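PDB 6D1P: glycosyl hydrolases family 2, sugar binding domain protein from Bacteroides uniformis str. 3978 T3 ii, which acts as a beta-glucuronidase, a family 2 glycoside hydrolase that probably cleaves glucuronic acid from the compounds it is conjugated to. Local coordinates for residues 44-49 with 122-127; 143-148 with 160-165. All coordinates share one frame; numbering follows the deposited sequence.

In the fold
Both contacts belong to the sugar-binding beta-sandwich domain of this family 2 enzyme, well out from the middle of the chain, with their centres about 11 Å apart. Both segments of contact 1 precede those of contact 2 along the sequence. Contact 1 sets helix 45-49 against the turn linking strands 117-122 and 125-131; contact 2 packs helix 142-149 on strand 162-169 of the same six-stranded antiparallel sheet. Tyr123 joins the two, its N probably hydrogen-bonded to Pro163 O at 2.9 Å and its ring meeting Phe148. Two helices from separate parts of the domain thus pack against one sheet, one at a hairpin turn and the other on strand 162-169, and contact 1 also borders the second subunit through a shared sodium ion.

Contact 1: 44-49 with 122-127; sequences SIWEVM and VYTTRI. With NA (sodium ion), chain L.
Met49 lies along Tyr123, the first corner residue of the type II' turn from Val122 to Thr125 that joins two antiparallel strands as a beta hairpin. Its CB sits 3.9 Å from CE2 of the Tyr123 ring. CG, anti to the carbonyl carbon of its own residue (chi1 -69°), approaches Tyr123 O. The chain then bends at chi2 (-66°), and SD makes an oblique Met-aromatic contact, 5.2 Å from the Tyr123 ring centroid. Beyond SD it runs on extended, and Met49 CE too meets Tyr123 O, at 3.2 Å. Ile45 meets the same carbonyl from one helical turn earlier, with CG1 3.5 Å from Tyr123 O. Trp46 lies alongside Tyr123, pointing the same way, and CZ3 at its ring edge is 3.4 Å from Tyr123 OH. Thr124 CG2 stands over the centre of the Tyr123 ring and covers that face. At the start of the helix, Ser44 OG caps Glu47 N and binds the sodium ion, which Asp434 O of the second subunit also holds. No hydrogen bond crosses between helix and turn; carbon atoms of Met49 and Ile45 close round Tyr123 O, so van der Waals packing holds the two, while the polar groups of the helix start face the subunit interface.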
ATOM      1  N   SER A  44     -15.421  -2.531  10.092  1.00 28.04           N
ATOM      2  CA  SER A  44     -16.708  -3.224  10.103  1.00 29.29           C
ATOM      3  C   SER A  44     -17.560  -2.553   9.044  1.00 29.63           C
ATOM      4  O   SER A  44     -17.230  -1.459   8.577  1.00 25.33           O
ATOM      5  CB  SER A  44     -17.410  -3.145  11.459  1.00 30.57           C
ATOM      6  OG  SER A  44     -17.746  -1.802  11.756  1.00 31.56           O
ATOM      7  N   ILE A  45     -18.661  -3.213   8.664  1.00 34.20           N
ATOM      8  CA  ILE A  45     -19.558  -2.580   7.699  1.00 28.55           C
ATOM      9  C   ILE A  45     -20.188  -1.337   8.316  1.00 33.16           C
ATOM     10  O   ILE A  45     -20.490  -0.363   7.608  1.00 33.05           O
ATOM     11  CB  ILE A  45     -20.616  -3.582   7.189  1.00 31.39           C
ATOM     12  CG1 ILE A  45     -21.505  -2.938   6.129  1.00 32.61           C
ATOM     13  CG2 ILE A  45     -21.488  -4.103   8.323  1.00 35.85           C
ATOM     14  CD1 ILE A  45     -20.753  -2.316   4.980  1.00 29.80           C
ATOM     15  N   TRP A  46     -20.358  -1.327   9.647  1.00 33.78           N
ATOM     16  CA  TRP A  46     -20.847  -0.120  10.305  1.00 32.81           C
ATOM     17  C   TRP A  46     -19.894   1.043  10.078  1.00 34.06           C
ATOM     18  O   TRP A  46     -20.328   2.157   9.752  1.00 33.24           O
ATOM     19  CB  TRP A  46     -21.051  -0.360  11.800  1.00 36.92           C
ATOM     20  CG  TRP A  46     -21.317   0.913  12.559  1.00 37.75           C
ATOM     21  CD1 TRP A  46     -20.565   1.438  13.572  1.00 38.33           C
ATOM     22  CD2 TRP A  46     -22.386   1.846  12.331  1.00 37.05           C
ATOM     23  NE1 TRP A  46     -21.103   2.637  13.995  1.00 34.54           N
ATOM     24  CE2 TRP A  46     -22.223   2.905  13.254  1.00 34.63           C
ATOM     25  CE3 TRP A  46     -23.468   1.885  11.443  1.00 34.83           C
ATOM     26  CZ2 TRP A  46     -23.102   3.987  13.316  1.00 32.25           C
ATOM     27  CZ3 TRP A  46     -24.337   2.958  11.502  1.00 42.14           C
ATOM     28  CH2 TRP A  46     -24.148   4.003  12.435  1.00 39.86           C
ATOM     29  N   GLU A  47     -18.588   0.796  10.227  1.00 30.64           N
ATOM     30  CA  GLU A  47     -17.609   1.852  10.012  1.00 29.82           C
ATOM     31  C   GLU A  47     -17.670   2.396   8.586  1.00 31.98           C
ATOM     32  O   GLU A  47     -17.349   3.570   8.352  1.00 29.93           O
ATOM     33  CB  GLU A  47     -16.205   1.336  10.333  1.00 26.17           C
ATOM     34  CG  GLU A  47     -15.244   2.455  10.707  1.00 26.83           C
ATOM     35  CD  GLU A  47     -13.801   1.997  10.811  1.00 31.46           C
ATOM     36  OE1 GLU A  47     -13.309   1.335   9.859  1.00 28.89           O
ATOM     37  OE2 GLU A  47     -13.157   2.307  11.847  1.00 26.09           O
ATOM     38  N   VAL A  48     -18.088   1.572   7.626  1.00 28.98           N
ATOM     39  CA  VAL A  48     -18.242   2.052   6.255  1.00 29.84           C
ATOM     40  C   VAL A  48     -19.485   2.915   6.139  1.00 30.70           C
ATOM     41  O   VAL A  48     -19.511   3.891   5.380  1.00 29.77           O
ATOM     42  CB  VAL A  48     -18.296   0.853   5.286  1.00 29.58           C
ATOM     43  CG1 VAL A  48     -18.668   1.288   3.843  1.00 25.78           C
ATOM     44  CG2 VAL A  48     -16.980   0.093   5.312  1.00 26.44           C
ATOM     45  N   MET A  49     -20.521   2.569   6.886  1.00 33.44           N
ATOM     46  CA  MET A  49     -21.836   3.174   6.749  1.00 35.14           C
ATOM     47  C   MET A  49     -22.073   4.331   7.714  1.00 37.05           C
ATOM     48  O   MET A  49     -22.997   5.116   7.494  1.00 39.40           O
ATOM     49  CB  MET A  49     -22.910   2.096   6.964  1.00 35.37           C
ATOM     50  CG  MET A  49     -22.978   1.060   5.834  1.00 29.17           C
ATOM     51  SD  MET A  49     -23.521   1.899   4.355  1.00 35.22           S
ATOM     52  CE  MET A  49     -23.364   0.638   3.088  1.00 34.18           C
ATOM     53  N   VAL A 122     -26.092  -3.984   1.279  1.00 39.23           N
ATOM     54  CA  VAL A 122     -27.079  -2.913   1.378  1.00 33.86           C
ATOM     55  C   VAL A 122     -27.061  -2.428   2.824  1.00 36.19           C
ATOM     56  O   VAL A 122     -27.331  -3.207   3.750  1.00 35.65           O
ATOM     57  CB  VAL A 122     -28.482  -3.401   0.987  1.00 40.35           C
ATOM     58  CG1 VAL A 122     -29.540  -2.360   1.387  1.00 40.54           C
ATOM     59  CG2 VAL A 122     -28.567  -3.739  -0.500  1.00 32.22           C
ATOM     60  N   TYR A 123     -26.746  -1.152   3.026  1.00 36.71           N
ATOM     61  CA  TYR A 123     -26.509  -0.640   4.372  1.00 34.14           C
ATOM     62  C   TYR A 123     -25.628  -1.620   5.156  1.00 36.27           C
ATOM     63  O   TYR A 123     -24.514  -1.918   4.718  1.00 36.40           O
ATOM     64  CB  TYR A 123     -27.839  -0.366   5.080  1.00 35.54           C
ATOM     65  CG  TYR A 123     -27.702   0.439   6.352  1.00 39.01           C
ATOM     66  CD1 TYR A 123     -28.339   0.035   7.518  1.00 40.25           C
ATOM     67  CD2 TYR A 123     -26.916   1.590   6.393  1.00 34.66           C
ATOM     68  CE1 TYR A 123     -28.208   0.758   8.699  1.00 41.22           C
ATOM     69  CE2 TYR A 123     -26.784   2.323   7.562  1.00 43.56           C
ATOM     70  CZ  TYR A 123     -27.435   1.898   8.721  1.00 43.62           C
ATOM     71  OH  TYR A 123     -27.313   2.611   9.895  1.00 45.28           O
ATOM     72  N   THR A 124     -26.102  -2.165   6.279  1.00 29.88           N
ATOM     73  CA  THR A 124     -25.260  -3.011   7.114  1.00 33.40           C
ATOM     74  C   THR A 124     -25.525  -4.492   6.924  1.00 34.00           C
ATOM     75  O   THR A 124     -25.119  -5.296   7.767  1.00 35.18           O
ATOM     76  CB  THR A 124     -25.439  -2.663   8.590  1.00 38.90           C
ATOM     77  OG1 THR A 124     -26.771  -3.003   8.990  1.00 40.59           O
ATOM     78  CG2 THR A 124     -25.191  -1.192   8.810  1.00 34.82           C
ATOM     79  N   THR A 125     -26.186  -4.867   5.842  1.00 34.09           N
ATOM     80  CA  THR A 125     -26.609  -6.237   5.609  1.00 38.45           C
ATOM     81  C   THR A 125     -25.859  -6.782   4.400  1.00 39.09           C
ATOM     82  O   THR A 125     -25.927  -6.199   3.311  1.00 35.65           O
ATOM     83  CB  THR A 125     -28.118  -6.290   5.373  1.00 41.66           C
ATOM     84  OG1 THR A 125     -28.789  -5.660   6.469  1.00 46.04           O
ATOM     85  CG2 THR A 125     -28.590  -7.736   5.253  1.00 39.82           C
ATOM     86  N   ARG A 126     -25.154  -7.898   4.581  1.00 35.07           N
ATOM     87  CA  ARG A 126     -24.486  -8.523   3.447  1.00 36.50           C
ATOM     88  C   ARG A 126     -25.503  -9.255   2.582  1.00 33.85           C
ATOM     89  O   ARG A 126     -26.370  -9.967   3.095  1.00 37.70           O
ATOM     90  CB  ARG A 126     -23.403  -9.487   3.918  1.00 37.17           C
ATOM     91  CG  ARG A 126     -22.825 -10.309   2.784  1.00 38.62           C
ATOM     92  CD  ARG A 126     -21.306 -10.367   2.795  1.00 35.96           C
ATOM     93  NE  ARG A 126     -20.782 -11.087   3.937  1.00 38.09           N
ATOM     94  CZ  ARG A 126     -20.830 -12.404   4.080  1.00 53.56           C
ATOM     95  NH1 ARG A 126     -20.325 -12.964   5.177  1.00 57.28           N
ATOM     96  NH2 ARG A 126     -21.392 -13.162   3.142  1.00 52.19           N
ATOM     97  N   ILE A 127     -25.398  -9.074   1.273  1.00 33.98           N
ATOM     98  CA  ILE A 127     -26.361  -9.612   0.315  1.00 37.51           C
ATOM     99  C   ILE A 127     -25.869 -10.913  -0.295  1.00 40.38           C
ATOM    100  O   ILE A 127     -26.580 -11.917  -0.311  1.00 43.38           O
ATOM    101  CB  ILE A 127     -26.639  -8.570  -0.791  1.00 37.83           C
ATOM    102  CG1 ILE A 127     -27.044  -7.217  -0.185  1.00 37.22           C
ATOM    103  CG2 ILE A 127     -27.643  -9.124  -1.824  1.00 36.12           C
ATOM    104  CD1 ILE A 127     -28.125  -7.314   0.901  1.00 37.27           C
TER
HETATM  105 NA    NA L 901     -18.366  -1.870  14.366  1.00 38.43          NA
HETATM  106  O   HOH W   1     -20.284  -3.387  14.429  1.00 31.50           O

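Contact 2: 143-148 with 160-165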
ATOM      1  N   GLU A 143     -35.124  -7.659  -1.266  1.00 43.89           N
ATOM      2  CA  GLU A 143     -35.675  -7.695   0.080  1.00 51.93           C
ATOM      3  C   GLU A 143     -34.947  -6.744   1.021  1.00 50.68           C
ATOM      4  O   GLU A 143     -35.570  -6.170   1.921  1.00 52.26           O
ATOM      5  CB  GLU A 143     -35.660  -9.129   0.615  1.00 49.02           C
ATOM      6  CG  GLU A 143     -36.917  -9.895   0.224  1.00 58.09           C
ATOM      7  CD  GLU A 143     -38.176  -9.035   0.383  1.00 71.65           C
ATOM      8  OE1 GLU A 143     -38.695  -8.517  -0.641  1.00 67.87           O
ATOM      9  OE2 GLU A 143     -38.630  -8.860   1.542  1.00 76.53           O
ATOM     10  N   ALA A 144     -33.642  -6.544   0.821  1.00 47.59           N
ATOM     11  CA  ALA A 144     -32.903  -5.657   1.712  1.00 47.08           C
ATOM     12  C   ALA A 144     -33.238  -4.195   1.450  1.00 50.10           C
ATOM     13  O   ALA A 144     -33.254  -3.385   2.391  1.00 46.24           O
ATOM     14  CB  ALA A 144     -31.403  -5.897   1.571  1.00 39.39           C
ATOM     15  N   VAL A 145     -33.507  -3.838   0.188  1.00 45.69           N
ATOM     16  CA  VAL A 145     -33.957  -2.482  -0.104  1.00 50.93           C
ATOM     17  C   VAL A 145     -35.283  -2.216   0.594  1.00 56.40           C
ATOM     18  O   VAL A 145     -35.487  -1.163   1.214  1.00 54.07           O
ATOM     19  CB  VAL A 145     -34.072  -2.255  -1.621  1.00 46.20           C
ATOM     20  CG1 VAL A 145     -34.837  -0.980  -1.891  1.00 47.29           C
ATOM     21  CG2 VAL A 145     -32.696  -2.166  -2.263  1.00 42.92           C
ATOM     22  N   GLU A 146     -36.199  -3.181   0.514  1.00 55.34           N
ATOM     23  CA  GLU A 146     -37.481  -3.072   1.187  1.00 53.94           C
ATOM     24  C   GLU A 146     -37.273  -2.891   2.684  1.00 57.70           C
ATOM     25  O   GLU A 146     -37.582  -1.824   3.227  1.00 60.28           O
ATOM     26  CB  GLU A 146     -38.338  -4.303   0.886  1.00 60.56           C
ATOM     27  CG  GLU A 146     -39.712  -4.273   1.543  1.00 68.17           C
ATOM     28  CD  GLU A 146     -40.473  -2.979   1.264  1.00 74.78           C
ATOM     29  OE1 GLU A 146     -40.479  -2.525   0.092  1.00 78.39           O
ATOM     30  OE2 GLU A 146     -41.059  -2.417   2.219  1.00 71.11           O
ATOM     31  N   ALA A 147     -36.722  -3.911   3.354  1.00 56.22           N
ATOM     32  CA  ALA A 147     -36.540  -3.832   4.801  1.00 53.73           C
ATOM     33  C   ALA A 147     -35.789  -2.580   5.214  1.00 52.09           C
ATOM     34  O   ALA A 147     -35.943  -2.126   6.350  1.00 58.48           O
ATOM     35  CB  ALA A 147     -35.801  -5.061   5.331  1.00 52.42           C
ATOM     36  N   PHE A 148     -34.997  -2.003   4.316  1.00 53.36           N
ATOM     37  CA  PHE A 148     -34.309  -0.766   4.652  1.00 51.67           C
ATOM     38  C   PHE A 148     -35.221   0.445   4.502  1.00 54.16           C
ATOM     39  O   PHE A 148     -35.163   1.371   5.318  1.00 53.84           O
ATOM     40  CB  PHE A 148     -33.068  -0.607   3.785  1.00 49.49           C
ATOM     41  CG  PHE A 148     -32.361   0.690   3.992  1.00 49.03           C
ATOM     42  CD1 PHE A 148     -31.581   0.891   5.121  1.00 42.60           C
ATOM     43  CD2 PHE A 148     -32.476   1.715   3.061  1.00 47.51           C
ATOM     44  CE1 PHE A 148     -30.924   2.094   5.318  1.00 45.53           C
ATOM     45  CE2 PHE A 148     -31.822   2.920   3.256  1.00 45.33           C
ATOM     46  CZ  PHE A 148     -31.047   3.107   4.385  1.00 44.33           C
ATOM     47  N   GLY A 160     -34.259   8.954   1.202  1.00 50.23           N
ATOM     48  CA  GLY A 160     -34.868   7.960   0.358  1.00 53.11           C
ATOM     49  C   GLY A 160     -33.929   7.178  -0.537  1.00 53.70           C
ATOM     50  O   GLY A 160     -34.367   6.189  -1.131  1.00 53.60           O
ATOM     51  N   LYS A 161     -32.662   7.578  -0.667  1.00 50.38           N
ATOM     52  CA  LYS A 161     -31.715   6.804  -1.463  1.00 50.41           C
ATOM     53  C   LYS A 161     -31.172   5.629  -0.646  1.00 47.04           C
ATOM     54  O   LYS A 161     -31.374   5.541   0.567  1.00 47.40           O
ATOM     55  CB  LYS A 161     -30.585   7.698  -1.967  1.00 49.99           C
ATOM     56  CG  LYS A 161     -31.072   8.777  -2.920  1.00 49.86           C
ATOM     57  CD  LYS A 161     -30.056   9.896  -3.110  1.00 57.65           C
ATOM     58  CE  LYS A 161     -29.181   9.679  -4.336  1.00 59.79           C
ATOM     59  NZ  LYS A 161     -28.570  10.965  -4.797  1.00 62.22           N
ATOM     60  N   ILE A 162     -30.490   4.713  -1.319  1.00 43.22           N
ATOM     61  CA  ILE A 162     -30.073   3.444  -0.728  1.00 41.90           C
ATOM     62  C   ILE A 162     -28.552   3.410  -0.657  1.00 37.40           C
ATOM     63  O   ILE A 162     -27.893   3.612  -1.678  1.00 40.45           O
ATOM     64  CB  ILE A 162     -30.598   2.230  -1.512  1.00 46.93           C
ATOM     65  CG1 ILE A 162     -32.103   2.368  -1.755  1.00 46.28           C
ATOM     66  CG2 ILE A 162     -30.327   0.947  -0.747  1.00 43.37           C
ATOM     67  CD1 ILE A 162     -32.910   2.517  -0.491  1.00 39.82           C
ATOM     68  N   PRO A 163     -27.958   3.132   0.505  1.00 36.27           N
ATOM     69  CA  PRO A 163     -26.497   3.023   0.579  1.00 38.76           C
ATOM     70  C   PRO A 163     -25.982   1.635   0.214  1.00 38.25           C
ATOM     71  O   PRO A 163     -26.428   0.611   0.751  1.00 34.37           O
ATOM     72  CB  PRO A 163     -26.191   3.374   2.047  1.00 42.51           C
ATOM     73  CG  PRO A 163     -27.535   3.350   2.782  1.00 41.47           C
ATOM     74  CD  PRO A 163     -28.584   2.865   1.807  1.00 40.60           C
ATOM     75  N   ILE A 164     -25.030   1.611  -0.713  1.00 37.24           N
ATOM     76  CA  ILE A 164     -24.434   0.393  -1.245  1.00 32.73           C
ATOM     77  C   ILE A 164     -22.950   0.396  -0.894  1.00 32.15           C
ATOM     78  O   ILE A 164     -22.274   1.419  -1.040  1.00 30.46           O
ATOM     79  CB  ILE A 164     -24.637   0.307  -2.769  1.00 32.08           C
ATOM     80  CG1 ILE A 164     -26.124   0.217  -3.085  1.00 36.91           C
ATOM     81  CG2 ILE A 164     -23.899  -0.897  -3.381  1.00 30.15           C
ATOM     82  CD1 ILE A 164     -26.795  -0.964  -2.426  1.00 33.54           C
ATOM     83  N   ALA A 165     -22.442  -0.736  -0.432  1.00 31.07           N
ATOM     84  CA  ALA A 165     -21.008  -0.895  -0.277  1.00 29.91           C
ATOM     85  C   ALA A 165     -20.604  -2.251  -0.821  1.00 33.07           C
ATOM     86  O   ALA A 165     -21.348  -3.232  -0.698  1.00 32.20           O
ATOM     87  CB  ALA A 165     -20.553  -0.751   1.184  1.00 29.35           C
TER
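Phe148 and Val145, one turn apart on helix 142-149, pack on Ile162 and Pro163 at the start of strand 162-169, a helix-on-strand contact within the beta-sandwich of the sugar-binding domain. The axes of the two short segments come within 9.9 Å and make an angle of 135°, halfway between perpendicular and antiparallel. Phe148 reaches furthest: with CG trans to the backbone N (chi1 176°), its ring extends from the helix to the strand. Phe148 and Ile162 run antiparallel alongside each other, so that Ile162 CD1 meets the ring at its edge, 3.7 Å from Phe148 CD2. Lys161 O lies near the ring plane as well, beside CE2. Pro163 faces Phe148 from the strand; its CD meets the ring obliquely, with CG near Phe148 CZ. Val145 lies roughly perpendicular to Ile162, and Val145 CG2 and Ile162 CG2 are 4.2 Å apart, a looser contact than those of Phe148. Replacing Phe148 by an alanine would probably open a gap beside Ile162 CD1 and the Pro163 ring, and deprive the Tyr123 ring, which meets Phe148 with planes at about 45°, of one of its aromatic neighbours. Beyond these side chains, Phe158 also packs on Phe148, and Ile98 touches both Val145 and Ile162. The shortest approach between helix and strand is Phe148 CE2 to Pro163 CD, 3.5 Å.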